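Local structure of metazoan TIR-STING fusion (Crassostrea gigas, 6WT6) at residues Q114-N117 and V118-P122; S98-K102 and F103-M107; H45-T48 and I49-S52; L133-P136 and L137-L140. The protein is a two-domain fusion that joins a TIR domain to a STING ligand-binding domain in one chain and is found here as a pair of subunits. All coordinates share one frame; numbering follows the deposited sequence.

Contact 1: Q114-N117 and V118-P122; sequences QRNN and VCLVP
Leu120 and Asn116 lie side by side where helix 113-119 runs out into strand 120-124, their side chains pointing the same way. Along Leu120, CB comes first, resting 3.2 Å from the carbonyl O of Asn116. CG follows at a greater distance from the same oxygen, and CD1 ends the branch against Asn116, 3.7 Å from its CB. This course follows from a first torsion that puts CG of Leu120 anti to its carbonyl carbon (chi1 -81°), beside the backbone N, which leaves CD1 against Asn116. The Asn116 amide packs its OD1 on the same methyl, while ND2 donates to the carbonyl of Asp110, so the buried amide is held from outside the pair.

Two residues earlier, CG2 of Val118 sits 3.3 Å from the carbonyl O of Gln114 and 3.5 Å from NE2 at the tip of the bent glutamine chain. The backbone here ends its helical pattern. Cys119 N donates to Arg115 O at 2.9 Å in a nearly straight bond, whereas Val118 N makes weak bonds to the carbonyls of Gln114 and Arg115. Leu120 N then reaches Asn116 O at 3.1 Å from above the carbonyl plane, the last link before the chain extends.

Beyond this turn, Val121 pairs through its backbone with Val87 and Leu89 of strand 84-91. Strand 120-124 thus joins the parallel TIR sheet beside strand 84-91, while Pro122 also bonds through its backbone to Ile143; Leu120 packs on Leu89 and Asn116 against Leu140.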
loop_
_atom_site.group_PDB
_atom_site.type_symbol
_atom_site.label_atom_id
_atom_site.label_comp_id
_atom_site.label_asym_id
_atom_site.label_seq_id
_atom_site.Cartn_x
_atom_site.Cartn_y
_atom_site.Cartn_z
ATOM N N GLN A 114 -8.024 -8.049 11.125
ATOM C CA GLN A 114 -8.223 -9.489 11.247
ATOM C C GLN A 114 -6.912 -10.199 11.564
ATOM O O GLN A 114 -6.889 -11.157 12.346
ATOM C CB GLN A 114 -8.845 -10.041 9.962
ATOM C CG GLN A 114 -8.855 -11.561 9.858
ATOM C CD GLN A 114 -9.684 -12.225 10.944
ATOM O OE1 GLN A 114 -10.553 -11.598 11.552
ATOM N NE2 GLN A 114 -9.415 -13.502 11.193
ATOM N N ARG A 115 -5.808 -9.735 10.974
ATOM C CA ARG A 115 -4.509 -10.331 11.268
ATOM C C ARG A 115 -4.082 -10.058 12.705
ATOM O O ARG A 115 -3.574 -10.954 13.388
ATOM C CB ARG A 115 -3.455 -9.804 10.292
ATOM C CG ARG A 115 -2.161 -10.602 10.293
ATOM C CD ARG A 115 -2.161 -11.656 9.198
ATOM N NE ARG A 115 -1.173 -12.703 9.441
ATOM C CZ ARG A 115 -0.809 -13.609 8.539
ATOM N NH1 ARG A 115 -1.344 -13.590 7.325
ATOM N NH2 ARG A 115 0.094 -14.530 8.849
ATOM N N ASN A 116 -4.284 -8.827 13.182
ATOM C CA ASN A 116 -3.851 -8.476 14.531
ATOM C C ASN A 116 -4.665 -9.199 15.597
ATOM O O ASN A 116 -4.138 -9.513 16.669
ATOM C CB ASN A 116 -3.936 -6.964 14.729
ATOM C CG ASN A 116 -3.036 -6.206 13.779
ATOM O OD1 ASN A 116 -2.021 -6.731 13.323
ATOM N ND2 ASN A 116 -3.399 -4.965 13.475
ATOM N N ASN A 117 -5.943 -9.470 15.327
ATOM C CA ASN A 117 -6.758 -10.182 16.304
ATOM C C ASN A 117 -6.325 -11.636 16.436
ATOM O O ASN A 117 -6.484 -12.234 17.507
ATOM C CB ASN A 117 -8.235 -10.094 15.921
ATOM C CG ASN A 117 -9.155 -10.589 17.020
ATOM O OD1 ASN A 117 -8.733 -10.779 18.162
ATOM N ND2 ASN A 117 -10.423 -10.794 16.682
ATOM N N VAL A 118 -5.768 -12.215 15.374
ATOM C CA VAL A 118 -5.371 -13.618 15.412
ATOM C C VAL A 118 -3.960 -13.765 15.972
ATOM O O VAL A 118 -3.711 -14.582 16.862
ATOM C CB VAL A 118 -5.488 -14.244 14.009
ATOM C CG1 VAL A 118 -4.922 -15.659 14.003
ATOM C CG2 VAL A 118 -6.943 -14.249 13.549
ATOM N N CYS A 119 -3.024 -12.961 15.476
ATOM C CA CYS A 119 -1.599 -13.078 15.770
ATOM C C CYS A 119 -1.203 -12.403 17.083
ATOM O O CYS A 119 -0.537 -13.019 17.921
ATOM C CB CYS A 119 -0.786 -12.493 14.609
ATOM S SG CYS A 119 0.994 -12.400 14.884
ATOM N N LEU A 120 -1.586 -11.141 17.268
ATOM C CA LEU A 120 -1.063 -10.360 18.383
ATOM C C LEU A 120 -1.633 -10.831 19.715
ATOM O O LEU A 120 -2.813 -11.170 19.826
ATOM C CB LEU A 120 -1.366 -8.875 18.179
ATOM C CG LEU A 120 -0.430 -8.104 17.242
ATOM C CD1 LEU A 120 -0.952 -6.700 16.979
ATOM C CD2 LEU A 120 0.981 -8.042 17.817
ATOM N N VAL A 121 -0.772 -10.865 20.726
ATOM C CA VAL A 121 -1.161 -11.147 22.104
ATOM C C VAL A 121 -0.608 -10.026 22.977
ATOM O O VAL A 121 0.512 -10.142 23.499
ATOM C CB VAL A 121 -0.656 -12.524 22.563
ATOM C CG1 VAL A 121 -1.071 -12.793 24.005
ATOM C CG2 VAL A 121 -1.187 -13.615 21.647
ATOM N N PRO A 122 -1.337 -8.919 23.145
ATOM C CA PRO A 122 -0.832 -7.800 23.960
ATOM C C PRO A 122 -0.919 -8.127 25.444
ATOM O O PRO A 122 -2.000 -8.403 25.968
ATOM C CB PRO A 122 -1.764 -6.638 23.583
ATOM C CG PRO A 122 -2.479 -7.082 22.332
ATOM C CD PRO A 122 -2.577 -8.569 22.437
#

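Contact 2: S98-K102 and F103-M107; sequences SEWSK and FEMLM
The turn that leads from helix 93-97 into helix 104-108 of the TIR domain is built round Trp100, whose indole receives Met105 over one face and Glu104 at its edge. CB of Met105 stands 3.7 Å from the centroid of the six-membered ring, only 7° off the ring normal, in a CH-pi contact. CG continues over the rim toward CH2, and SD reaches CZ3 of Trp100 at 3.6 Å, giving an oblique Met-aromatic contact. The methionine runs across the indole at about a right angle. A bend at its last torsion (chi3 84°) then carries CE back to the carbonyl O of Ser101, 3.5 Å away.

Glu104 approaches the other end of the indole: its CB lies 3.6 Å from CD1 of Trp100, and OE2 comes in near the ring plane, 3.5 Å from NE1. The carboxylate is turned 75° from the ring. Both groups meet at Ser36, whose OG is hydrogen-bonded to OE2 of Glu104 and more weakly to NE1 of Trp100. Backbone bonds close the turn, with Met105 N donating to Trp100 O at 3.0 Å and Phe103 N adding a weak bond to the same oxygen. Leu106 sets CG 3.4 Å from the carbonyl O of Ser101.

On the outer side, Phe103 packs on Tyr303 of the second subunit, and the carbonyl of Leu106 accepts a bond from Arg308 of that subunit. The indole therefore has an apolar, sulfur-bearing face and a polar edge; its N-H would probably be polarised by the nearby carboxylate, with the Ser36 hydroxyl linking the two groups.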
loop_
_atom_site.group_PDB
_atom_site.type_symbol
_atom_site.label_atom_id
_atom_site.label_comp_id
_atom_site.label_asym_id
_atom_site.label_seq_id
_atom_site.Cartn_x
_atom_site.Cartn_y
_atom_site.Cartn_z
ATOM N N SER A 98 10.399 3.764 25.521
ATOM C CA SER A 98 11.704 3.242 25.147
ATOM C C SER A 98 12.014 3.346 23.661
ATOM O O SER A 98 13.080 2.874 23.252
ATOM C CB SER A 98 11.807 1.777 25.566
ATOM O OG SER A 98 10.704 1.034 25.079
ATOM N N GLU A 99 11.114 3.922 22.856
ATOM C CA GLU A 99 11.198 3.934 21.395
ATOM C C GLU A 99 10.968 2.537 20.826
ATOM O O GLU A 99 10.661 2.387 19.638
ATOM C CB GLU A 99 12.539 4.490 20.907
ATOM C CG GLU A 99 12.814 5.924 21.318
ATOM C CD GLU A 99 14.251 6.332 21.047
ATOM O OE1 GLU A 99 14.859 6.991 21.919
ATOM O OE2 GLU A 99 14.777 5.982 19.967
ATOM N N TRP A 100 11.123 1.509 21.664
ATOM C CA TRP A 100 10.679 0.172 21.290
ATOM C C TRP A 100 9.196 0.173 20.947
ATOM O O TRP A 100 8.756 -0.569 20.060
ATOM C CB TRP A 100 10.973 -0.813 22.424
ATOM C CG TRP A 100 10.347 -2.167 22.243
ATOM C CD1 TRP A 100 10.909 -3.261 21.645
ATOM C CD2 TRP A 100 9.042 -2.575 22.676
ATOM N NE1 TRP A 100 10.032 -4.320 21.675
ATOM C CE2 TRP A 100 8.879 -3.924 22.301
ATOM C CE3 TRP A 100 7.994 -1.927 23.338
ATOM C CZ2 TRP A 100 7.714 -4.638 22.572
ATOM C CZ3 TRP A 100 6.835 -2.635 23.598
ATOM C CH2 TRP A 100 6.707 -3.978 23.222
ATOM N N SER A 101 8.408 0.999 21.643
ATOM C CA SER A 101 7.000 1.172 21.305
ATOM C C SER A 101 6.809 1.850 19.952
ATOM O O SER A 101 5.744 1.700 19.341
ATOM C CB SER A 101 6.299 1.977 22.395
ATOM O OG SER A 101 6.877 3.266 22.522
ATOM N N LYS A 102 7.809 2.590 19.476
ATOM C CA LYS A 102 7.745 3.287 18.198
ATOM C C LYS A 102 8.493 2.563 17.087
ATOM O O LYS A 102 8.563 3.079 15.967
ATOM C CB LYS A 102 8.309 4.708 18.343
ATOM C CG LYS A 102 7.549 5.603 19.315
ATOM C CD LYS A 102 6.259 6.133 18.707
ATOM C CE LYS A 102 5.550 7.081 19.667
ATOM N NZ LYS A 102 4.418 7.805 19.020
ATOM N N PHE A 103 9.053 1.387 17.364
ATOM C CA PHE A 103 9.904 0.712 16.392
ATOM C C PHE A 103 9.599 -0.779 16.330
ATOM O O PHE A 103 8.800 -1.220 15.498
ATOM C CB PHE A 103 11.377 0.950 16.736
ATOM C CG PHE A 103 12.309 0.774 15.573
ATOM C CD1 PHE A 103 12.227 1.609 14.474
ATOM C CD2 PHE A 103 13.277 -0.215 15.588
ATOM C CE1 PHE A 103 13.084 1.452 13.404
ATOM C CE2 PHE A 103 14.139 -0.375 14.522
ATOM C CZ PHE A 103 14.041 0.459 13.428
ATOM N N GLU A 104 10.224 -1.563 17.215
ATOM C CA GLU A 104 10.106 -3.014 17.121
ATOM C C GLU A 104 8.682 -3.480 17.393
ATOM O O GLU A 104 8.232 -4.475 16.813
ATOM C CB GLU A 104 11.076 -3.692 18.086
ATOM C CG GLU A 104 11.258 -5.169 17.803
ATOM C CD GLU A 104 11.958 -5.907 18.925
ATOM O OE1 GLU A 104 13.143 -5.614 19.196
ATOM O OE2 GLU A 104 11.319 -6.791 19.534
ATOM N N MET A 105 7.959 -2.782 18.270
ATOM C CA MET A 105 6.590 -3.185 18.573
ATOM C C MET A 105 5.678 -2.972 17.370
ATOM O O MET A 105 4.825 -3.817 17.072
ATOM C CB MET A 105 6.073 -2.417 19.789
ATOM C CG MET A 105 4.727 -2.877 20.335
ATOM S SD MET A 105 4.060 -1.661 21.489
ATOM C CE MET A 105 3.290 -0.541 20.321
ATOM N N LEU A 106 5.853 -1.859 16.654
ATOM C CA LEU A 106 5.003 -1.576 15.504
ATOM C C LEU A 106 5.305 -2.488 14.323
ATOM O O LEU A 106 4.455 -2.634 13.439
ATOM C CB LEU A 106 5.149 -0.113 15.081
ATOM C CG LEU A 106 4.827 0.918 16.165
ATOM C CD1 LEU A 106 4.919 2.329 15.612
ATOM C CD2 LEU A 106 3.452 0.657 16.757
ATOM N N MET A 107 6.491 -3.100 14.290
ATOM C CA MET A 107 6.789 -4.066 13.238
ATOM C C MET A 107 5.894 -5.293 13.335
ATOM O O MET A 107 5.576 -5.906 12.311
ATOM C CB MET A 107 8.257 -4.484 13.302
ATOM C CG MET A 107 9.235 -3.367 13.018
ATOM S SD MET A 107 10.956 -3.900 13.085
ATOM C CE MET A 107 11.775 -2.324 12.872
#

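Contact 3: H45-T48 and I49-S52; sequences HART and ILDS
The guanidinium of Arg47 meets OD1 of Asp51 at its edge, near its own plane, with NE 3.9 Å from that oxygen in a long salt bridge. The two flat groups are turned 33° from each other and their chains cross at a slant. Leu50 runs alongside the arginine, and its CD2 approaches NH2 obliquely at 3.9 Å. Bends at chi2 and chi3 lead the arginine chain round to these partners, while NH1 forms a salt bridge with Glu64, so the arginine probably divides its charge between two acidic residues, with Glu64 the stronger partner.

At Thr48 the backbone carbonyl O takes two bonds from Ser52, one from N at 3.1 Å and one from OG at 2.9 Å, which arrive from opposite faces of the carbonyl plane. The serine hydroxyl is brought there by placing OG beside its own backbone N (chi1 -57°). Thr48 uses its own OG1 in the same fashion, bonded to the carbonyl of Ser44.

Ala46 and Leu50 face inward onto Ile35 and Phe62. Regular i to i+4 bonding and this sidedness are those of an amphipathic helix in a beta-alpha-beta unit, here strand 31-36, helix 43-56 and strand 60-62.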
loop_
_atom_site.group_PDB
_atom_site.type_symbol
_atom_site.label_atom_id
_atom_site.label_comp_id
_atom_site.label_asym_id
_atom_site.label_seq_id
_atom_site.Cartn_x
_atom_site.Cartn_y
_atom_site.Cartn_z
ATOM N N HIS A 45 10.761 -9.500 33.185
ATOM C CA HIS A 45 9.372 -9.903 32.986
ATOM C C HIS A 45 9.231 -10.829 31.785
ATOM O O HIS A 45 8.441 -11.780 31.812
ATOM C CB HIS A 45 8.482 -8.671 32.805
ATOM C CG HIS A 45 8.478 -7.746 33.982
ATOM N ND1 HIS A 45 9.440 -6.777 34.169
ATOM C CD2 HIS A 45 7.626 -7.639 35.028
ATOM C CE1 HIS A 45 9.185 -6.116 35.283
ATOM N NE2 HIS A 45 8.089 -6.619 35.825
ATOM N N ALA A 46 9.987 -10.564 30.718
ATOM C CA ALA A 46 9.876 -11.385 29.520
ATOM C C ALA A 46 10.409 -12.791 29.763
ATOM O O ALA A 46 9.863 -13.767 29.235
ATOM C CB ALA A 46 10.606 -10.715 28.359
ATOM N N ARG A 47 11.470 -12.917 30.566
ATOM C CA ARG A 47 11.961 -14.240 30.942
ATOM C C ARG A 47 10.920 -15.000 31.754
ATOM O O ARG A 47 10.737 -16.209 31.566
ATOM C CB ARG A 47 13.266 -14.117 31.731
ATOM C CG ARG A 47 14.516 -14.495 30.948
ATOM C CD ARG A 47 15.285 -15.621 31.633
ATOM N NE ARG A 47 15.229 -16.871 30.879
ATOM C CZ ARG A 47 16.125 -17.230 29.963
ATOM N NH1 ARG A 47 17.150 -16.434 29.689
ATOM N NH2 ARG A 47 15.997 -18.384 29.321
ATOM N N THR A 48 10.228 -14.307 32.662
ATOM C CA THR A 48 9.200 -14.957 33.468
ATOM C C THR A 48 8.086 -15.510 32.586
ATOM O O THR A 48 7.680 -16.669 32.734
ATOM C CB THR A 48 8.640 -13.972 34.496
ATOM O OG1 THR A 48 9.701 -13.511 35.345
ATOM C CG2 THR A 48 7.567 -14.638 35.349
ATOM N N ILE A 49 7.586 -14.695 31.652
ATOM C CA ILE A 49 6.553 -15.167 30.732
ATOM C C ILE A 49 7.091 -16.294 29.860
ATOM O O ILE A 49 6.401 -17.290 29.616
ATOM C CB ILE A 49 6.014 -13.998 29.884
ATOM C CG1 ILE A 49 5.188 -13.046 30.754
ATOM C CG2 ILE A 49 5.185 -14.514 28.711
ATOM C CD1 ILE A 49 4.618 -11.860 30.001
ATOM N N LEU A 50 8.335 -16.165 29.395
ATOM C CA LEU A 50 8.947 -17.213 28.581
ATOM C C LEU A 50 8.975 -18.545 29.318
ATOM O O LEU A 50 8.549 -19.574 28.782
ATOM C CB LEU A 50 10.362 -16.804 28.180
ATOM C CG LEU A 50 11.176 -17.911 27.507
ATOM C CD1 LEU A 50 10.674 -18.142 26.095
ATOM C CD2 LEU A 50 12.668 -17.593 27.517
ATOM N N ASP A 51 9.485 -18.543 30.552
ATOM C CA ASP A 51 9.578 -19.781 31.319
ATOM C C ASP A 51 8.201 -20.372 31.592
ATOM O O ASP A 51 8.054 -21.598 31.662
ATOM C CB ASP A 51 10.325 -19.532 32.631
ATOM C CG ASP A 51 11.783 -19.162 32.411
ATOM O OD1 ASP A 51 12.330 -19.495 31.338
ATOM O OD2 ASP A 51 12.386 -18.540 33.314
ATOM N N SER A 52 7.180 -19.522 31.738
ATOM C CA SER A 52 5.828 -20.016 31.975
ATOM C C SER A 52 5.280 -20.737 30.752
ATOM O O SER A 52 4.588 -21.754 30.882
ATOM C CB SER A 52 4.904 -18.863 32.362
ATOM O OG SER A 52 5.383 -18.173 33.501
#

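Contact 4: L133-P136 and L137-L140; sequences LPPP and LRPL
Arg138 reaches back along Leu133-Pro136, and the hydrogen bonds of the turn begin with its side chain. NE donates to the carbonyl O of Leu133 at 2.7 Å with an N-H...O angle of 153°, the acceptor lying tilted from the guanidinium plane. With CG set beside the backbone N (chi1 -61°) and the chain extended to NE, the arginine spans the turn and places its head group beside the prolines. The backbone adds only weak bonds: Leu137 N to Pro134 O at 3.1 Å, and Arg138 N to the carbonyls of Pro134 and Pro135. The prolines offer no backbone N-H, and the Arg138 NE bond is the one strong hydrogen bond between the segments.

Over one face of the guanidinium lies CA of Pro135, and CD of Pro135 stands 3.9 Å from NH2 of Arg138, the two side chains running the same way. Carbon atoms also close on carbonyl oxygens: CD of Pro139 sits 3.3 Å from O of Pro135, and CG of Leu140 3.4 Å from that of Pro136.

The apolar contacts are wider. CD1 of Leu133 meets CB of Leu137 at 4.1 Å, the two leucines crossing at about a right angle, while CD1 of Leu137 lies alongside CD of Pro134. Both leucines go on to Ile91 of strand 84-91. Across the subunit boundary Arg138 packs on Pro139, and Pro139 on Arg138, of the second subunit. The arrangement is a proline-rich turn in the loop following strand 120-124, packed on the TIR sheet and reaching the dimer interface.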
loop_
_atom_site.group_PDB
_atom_site.type_symbol
_atom_site.label_atom_id
_atom_site.label_comp_id
_atom_site.label_asym_id
_atom_site.label_seq_id
_atom_site.Cartn_x
_atom_site.Cartn_y
_atom_site.Cartn_z
ATOM N N LEU A 133 -3.207 2.719 25.090
ATOM C CA LEU A 133 -2.436 2.126 24.013
ATOM C C LEU A 133 -2.639 2.888 22.703
ATOM O O LEU A 133 -3.598 3.648 22.555
ATOM C CB LEU A 133 -2.816 0.655 23.853
ATOM C CG LEU A 133 -2.341 -0.254 24.988
ATOM C CD1 LEU A 133 -2.727 -1.702 24.733
ATOM C CD2 LEU A 133 -0.835 -0.124 25.177
ATOM N N PRO A 134 -1.727 2.717 21.746
ATOM C CA PRO A 134 -1.890 3.348 20.430
ATOM C C PRO A 134 -3.161 2.875 19.748
ATOM O O PRO A 134 -3.717 1.827 20.111
ATOM C CB PRO A 134 -0.642 2.887 19.662
ATOM C CG PRO A 134 0.362 2.612 20.718
ATOM C CD PRO A 134 -0.409 2.070 21.885
ATOM N N PRO A 135 -3.646 3.619 18.757
ATOM C CA PRO A 135 -4.916 3.269 18.091
ATOM C C PRO A 135 -4.955 1.834 17.583
ATOM O O PRO A 135 -5.976 1.155 17.771
ATOM C CB PRO A 135 -4.994 4.282 16.937
ATOM C CG PRO A 135 -4.256 5.478 17.461
ATOM C CD PRO A 135 -3.140 4.938 18.325
ATOM N N PRO A 136 -3.897 1.316 16.931
ATOM C CA PRO A 136 -4.012 -0.053 16.388
ATOM C C PRO A 136 -4.225 -1.126 17.443
ATOM O O PRO A 136 -4.913 -2.118 17.174
ATOM C CB PRO A 136 -2.683 -0.255 15.645
ATOM C CG PRO A 136 -2.199 1.118 15.350
ATOM C CD PRO A 136 -2.612 1.929 16.532
ATOM N N LEU A 137 -3.668 -0.958 18.642
ATOM C CA LEU A 137 -3.755 -1.996 19.664
ATOM C C LEU A 137 -5.049 -1.944 20.462
ATOM O O LEU A 137 -5.429 -2.956 21.063
ATOM C CB LEU A 137 -2.571 -1.893 20.621
ATOM C CG LEU A 137 -1.197 -2.038 19.975
ATOM C CD1 LEU A 137 -0.106 -1.908 21.027
ATOM C CD2 LEU A 137 -1.101 -3.368 19.238
ATOM N N ARG A 138 -5.731 -0.799 20.483
ATOM C CA ARG A 138 -6.893 -0.650 21.360
ATOM C C ARG A 138 -8.002 -1.659 21.078
ATOM O O ARG A 138 -8.462 -2.311 22.030
ATOM C CB ARG A 138 -7.421 0.785 21.281
ATOM C CG ARG A 138 -6.429 1.849 21.721
ATOM C CD ARG A 138 -7.043 3.243 21.625
ATOM N NE ARG A 138 -6.031 4.293 21.514
ATOM C CZ ARG A 138 -6.306 5.576 21.298
ATOM N NH1 ARG A 138 -7.564 5.971 21.169
ATOM N NH2 ARG A 138 -5.323 6.463 21.209
ATOM N N PRO A 139 -8.478 -1.851 19.830
ATOM C CA PRO A 139 -9.647 -2.720 19.636
ATOM C C PRO A 139 -9.304 -4.196 19.513
ATOM O O PRO A 139 -10.086 -4.967 18.949
ATOM C CB PRO A 139 -10.248 -2.188 18.333
ATOM C CG PRO A 139 -9.052 -1.767 17.551
ATOM C CD PRO A 139 -8.051 -1.239 18.555
ATOM N N LEU A 140 -8.151 -4.605 20.039
ATOM C CA LEU A 140 -7.653 -5.963 19.851
ATOM C C LEU A 140 -8.019 -6.909 20.987
ATOM O O LEU A 140 -7.678 -8.094 20.910
ATOM C CB LEU A 140 -6.131 -5.947 19.677
ATOM C CG LEU A 140 -5.566 -5.172 18.486
ATOM C CD1 LEU A 140 -4.068 -5.395 18.367
ATOM C CD2 LEU A 140 -6.273 -5.563 17.197
#

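In the fold
All four are local contacts within the TIR domain, each partly buried. Contact 4 touches both contact 1 and contact 2, which do not touch each other: Leu140 CD1 lies 3.7 Å from Leu120 CD1, and Met105 CE is 3.7 Å from Leu137 CD1, so side chains from all three pack against strand 84-91. Contact 3 stands apart, its centre about 20 Å from those of contacts 1 and 2, on strands 31-36 and 60-62. Its charges and hydroxyls lie mostly on the helix's outer side, and no other chain touches it. Contacts 2 and 4 combine aromatic or proline packing with interface contacts, whereas contact 1 marks a helix-to-strand change and comes near the second subunit only through Arg115.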